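Carboxylesterase (Ferroplasma acidiphilum, PDB 3WJ2) is a carboxylesterase of the alpha/beta-hydrolase fold that probably hydrolyses carboxylic ester bonds. Local coordinates at residues I79-G84 / E93-Y98. Sequence-based numbering, arbitrary orientation.
Sequences ILYYHG and ETYDNY
His-83 sets its CB squarely over the ring of Tyr-95, 3.4 Å from the ring centroid, a CH-pi contact that illustrates how the end of a strand can be packed by the turn that leads into the following helix. The His-83 CG lies between its backbone N and carbonyl carbon (chi1 66°), which carries the imidazole away from the tyrosine; there ND1 donates an almost straight hydrogen bond of 2.6 Å to Gly-84 O, nearly in the ring plane. At the hydroxyl end of the same tyrosine, Gly-84 N reaches Tyr-95 OH at 3.1 Å, but the bond is bent and weak, and the stronger partner of this hydroxyl is Asp-155. A second, fully buried junction is formed by Tyr-81 and Tyr-98. With CG anti to the backbone N (chi1 -164°), the Tyr-81 ring swings toward the helix, and the edge of Tyr-98 is turned to its face in an offset edge-to-face pair, planes at 66°, in which Tyr-98 CE2 comes within 3.4 Å of Tyr-81 CZ. Here Tyr-98 OH donates to Tyr-81 OH over 3.0 Å, and the Asp-155 carboxylate binds Tyr-81 OH through OD1 and Tyr-95 OH through OD2, linking the two junctions. Between them the fit is looser, Tyr-81 CE2 and Tyr-95 CD2 being 4.2 Å apart. While the other touching residues are buried, Tyr-95 is partly exposed and sits within the type I turn from Glu-93 to Asp-96. An alanine in place of Tyr-95 would probably uncover His-83 CB and leave Asp-155 without one of its hydroxyl partners. The arrangement joins strand 78-82 to helix 96-106 within a beta-alpha-beta unit of the alpha/beta-hydrolase fold, beside Asp-155 and Ser-156 of what is probably the nucleophile elbow.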
ATOM      1  N   ILE B  79       8.178 -32.751  11.253  1.00 13.83           N
ATOM      2  CA  ILE B  79       7.094 -31.727  11.089  1.00 11.15           C
ATOM      3  C   ILE B  79       5.817 -32.466  10.699  1.00 12.52           C
ATOM      4  O   ILE B  79       5.834 -33.249   9.760  1.00 12.20           O
ATOM      5  CB  ILE B  79       7.530 -30.783   9.987  1.00 11.82           C
ATOM      6  CG1 ILE B  79       8.681 -29.898  10.356  1.00 13.95           C
ATOM      7  CG2 ILE B  79       6.325 -29.964   9.454  1.00 12.48           C
ATOM      8  CD1 ILE B  79       8.466 -28.943  11.569  1.00 12.97           C
ATOM      9  N   LEU B  80       4.715 -32.204  11.413  1.00 11.26           N
ATOM     10  CA  LEU B  80       3.403 -32.699  10.977  1.00 10.17           C
ATOM     11  C   LEU B  80       2.897 -31.664   9.972  1.00 11.64           C
ATOM     12  O   LEU B  80       2.831 -30.470  10.323  1.00 11.85           O
ATOM     13  CB  LEU B  80       2.454 -32.864  12.141  1.00 11.41           C
ATOM     14  CG  LEU B  80       3.111 -33.569  13.338  1.00 13.74           C
ATOM     15  CD1 LEU B  80       1.966 -33.741  14.385  1.00 14.64           C
ATOM     16  CD2 LEU B  80       3.773 -34.847  12.964  1.00 16.63           C
ATOM     17  N   TYR B  81       2.528 -32.113   8.778  1.00  9.68           N
ATOM     18  CA  TYR B  81       2.142 -31.195   7.676  1.00 11.32           C
ATOM     19  C   TYR B  81       0.687 -31.375   7.412  1.00 10.49           C
ATOM     20  O   TYR B  81       0.184 -32.502   7.155  1.00 11.61           O
ATOM     21  CB  TYR B  81       2.966 -31.503   6.388  1.00 10.35           C
ATOM     22  CG  TYR B  81       2.809 -30.315   5.461  1.00 10.43           C
ATOM     23  CD1 TYR B  81       3.706 -29.232   5.619  1.00  8.64           C
ATOM     24  CD2 TYR B  81       1.759 -30.282   4.545  1.00 10.22           C
ATOM     25  CE1 TYR B  81       3.559 -28.088   4.806  1.00  9.63           C
ATOM     26  CE2 TYR B  81       1.572 -29.069   3.759  1.00 11.72           C
ATOM     27  CZ  TYR B  81       2.464 -28.014   3.959  1.00  8.71           C
ATOM     28  OH  TYR B  81       2.276 -26.853   3.233  1.00 11.39           O
ATOM     29  N   TYR B  82      -0.065 -30.276   7.397  1.00  8.47           N
ATOM     30  CA  TYR B  82      -1.477 -30.312   7.075  1.00 10.09           C
ATOM     31  C   TYR B  82      -1.731 -29.568   5.776  1.00 10.71           C
ATOM     32  O   TYR B  82      -1.512 -28.366   5.598  1.00  9.65           O
ATOM     33  CB  TYR B  82      -2.379 -29.643   8.215  1.00 10.20           C
ATOM     34  CG  TYR B  82      -2.085 -30.305   9.571  1.00 10.25           C
ATOM     35  CD1 TYR B  82      -2.756 -31.416   9.945  1.00 11.06           C
ATOM     36  CD2 TYR B  82      -1.031 -29.785  10.422  1.00 11.62           C
ATOM     37  CE1 TYR B  82      -2.413 -32.111  11.116  1.00  9.33           C
ATOM     38  CE2 TYR B  82      -0.723 -30.457  11.603  1.00 12.39           C
ATOM     39  CZ  TYR B  82      -1.468 -31.572  11.945  1.00 11.51           C
ATOM     40  OH  TYR B  82      -1.166 -32.311  13.075  1.00 12.81           O
ATOM     41  N   HIS B  83      -2.173 -30.334   4.759  1.00 10.40           N
ATOM     42  CA  HIS B  83      -2.229 -29.745   3.396  1.00 10.96           C
ATOM     43  C   HIS B  83      -3.318 -28.682   3.286  1.00  9.46           C
ATOM     44  O   HIS B  83      -4.254 -28.565   4.137  1.00 10.30           O
ATOM     45  CB  HIS B  83      -2.649 -30.915   2.393  1.00 11.03           C
ATOM     46  CG  HIS B  83      -4.044 -31.461   2.588  1.00  9.36           C
ATOM     47  ND1 HIS B  83      -5.176 -30.901   2.026  1.00 11.59           N
ATOM     48  CD2 HIS B  83      -4.464 -32.556   3.252  1.00 10.74           C
ATOM     49  CE1 HIS B  83      -6.220 -31.611   2.395  1.00 11.39           C
ATOM     50  NE2 HIS B  83      -5.806 -32.611   3.146  1.00 11.54           N
ATOM     51  N   GLY B  84      -3.211 -27.879   2.256  1.00 10.19           N
ATOM     52  CA  GLY B  84      -4.245 -26.862   1.878  1.00 10.81           C
ATOM     53  C   GLY B  84      -5.373 -27.391   1.014  1.00 12.14           C
ATOM     54  O   GLY B  84      -5.405 -28.602   0.734  1.00 13.02           O
ATOM     55  N   GLU B  93      -2.202 -37.786  -1.777  1.00 14.41           N
ATOM     56  CA  GLU B  93      -1.699 -37.997  -3.110  1.00 15.21           C
ATOM     57  C   GLU B  93      -1.508 -36.705  -3.848  1.00 15.17           C
ATOM     58  O   GLU B  93      -0.443 -36.597  -4.494  1.00 16.39           O
ATOM     59  CB  GLU B  93      -2.607 -38.931  -3.967  1.00 16.96           C
ATOM     60  CG  GLU B  93      -2.771 -40.362  -3.330  1.00 24.31           C
ATOM     61  CD  GLU B  93      -1.475 -41.123  -3.036  1.00 28.91           C
ATOM     62  OE1 GLU B  93      -0.402 -40.852  -3.604  1.00 32.96           O
ATOM     63  OE2 GLU B  93      -1.534 -41.985  -2.123  1.00 36.72           O
ATOM     64  N   THR B  94      -2.415 -35.712  -3.675  1.00 13.37           N
ATOM     65  CA  THR B  94      -2.206 -34.511  -4.489  1.00 15.66           C
ATOM     66  C   THR B  94      -1.001 -33.686  -3.938  1.00 15.45           C
ATOM     67  O   THR B  94      -0.400 -32.871  -4.660  1.00 16.95           O
ATOM     68  CB  THR B  94      -3.399 -33.635  -4.617  1.00 15.04           C
ATOM     69  OG1 THR B  94      -3.761 -33.078  -3.316  1.00 15.68           O
ATOM     70  CG2 THR B  94      -4.637 -34.383  -5.080  1.00 17.20           C
ATOM     71  N   TYR B  95      -0.715 -33.877  -2.629  1.00 12.95           N
ATOM     72  CA  TYR B  95       0.413 -33.218  -2.022  1.00 12.17           C
ATOM     73  C   TYR B  95       1.682 -34.018  -2.084  1.00 13.24           C
ATOM     74  O   TYR B  95       2.653 -33.555  -1.555  1.00 14.57           O
ATOM     75  CB  TYR B  95       0.049 -32.829  -0.475  1.00 11.15           C
ATOM     76  CG  TYR B  95      -0.637 -31.442  -0.516  1.00  9.82           C
ATOM     77  CD1 TYR B  95      -1.895 -31.290  -1.051  1.00 12.50           C
ATOM     78  CD2 TYR B  95       0.057 -30.314   0.025  1.00 10.84           C
ATOM     79  CE1 TYR B  95      -2.529 -29.951  -1.122  1.00 11.31           C
ATOM     80  CE2 TYR B  95      -0.584 -29.084  -0.037  1.00  9.99           C
ATOM     81  CZ  TYR B  95      -1.790 -28.902  -0.616  1.00  9.87           C
ATOM     82  OH  TYR B  95      -2.365 -27.662  -0.687  1.00 13.42           O
ATOM     83  N   ASP B  96       1.701 -35.214  -2.682  1.00 13.48           N
ATOM     84  CA  ASP B  96       2.853 -36.009  -2.478  1.00 14.05           C
ATOM     85  C   ASP B  96       4.163 -35.432  -3.099  1.00 11.06           C
ATOM     86  O   ASP B  96       5.240 -35.501  -2.480  1.00 12.53           O
ATOM     87  CB  ASP B  96       2.477 -37.391  -3.138  1.00 14.34           C
ATOM     88  CG  ASP B  96       3.518 -38.488  -2.826  1.00 14.67           C
ATOM     89  OD1 ASP B  96       3.582 -39.029  -1.688  1.00 17.78           O
ATOM     90  OD2 ASP B  96       4.352 -38.697  -3.773  1.00 18.29           O
ATOM     91  N   ASN B  97       4.091 -34.840  -4.298  1.00 14.65           N
ATOM     92  CA  ASN B  97       5.294 -34.271  -4.931  1.00 14.24           C
ATOM     93  C   ASN B  97       5.844 -33.131  -3.964  1.00 11.97           C
ATOM     94  O   ASN B  97       7.037 -33.118  -3.699  1.00 13.38           O
ATOM     95  CB  ASN B  97       5.039 -33.629  -6.282  1.00 15.57           C
ATOM     96  CG  ASN B  97       5.011 -34.674  -7.423  1.00 19.78           C
ATOM     97  OD1 ASN B  97       4.890 -35.893  -7.148  1.00 22.24           O
ATOM     98  ND2 ASN B  97       5.111 -34.212  -8.636  1.00 24.12           N
ATOM     99  N   TYR B  98       4.915 -32.328  -3.437  1.00 15.10           N
ATOM    100  CA  TYR B  98       5.339 -31.214  -2.596  1.00 13.73           C
ATOM    101  C   TYR B  98       5.939 -31.689  -1.248  1.00 11.47           C
ATOM    102  O   TYR B  98       6.986 -31.237  -0.804  1.00 13.34           O
ATOM    103  CB  TYR B  98       4.130 -30.335  -2.377  1.00 10.90           C
ATOM    104  CG  TYR B  98       4.340 -29.217  -1.329  1.00 11.21           C
ATOM    105  CD1 TYR B  98       4.937 -28.015  -1.690  1.00 12.36           C
ATOM    106  CD2 TYR B  98       3.692 -29.402  -0.137  1.00 13.50           C
ATOM    107  CE1 TYR B  98       5.103 -27.012  -0.655  1.00 13.18           C
ATOM    108  CE2 TYR B  98       3.810 -28.446   0.829  1.00 12.59           C
ATOM    109  CZ  TYR B  98       4.431 -27.300   0.514  1.00 14.01           C
ATOM    110  OH  TYR B  98       4.527 -26.244   1.426  1.00 15.48           O
TER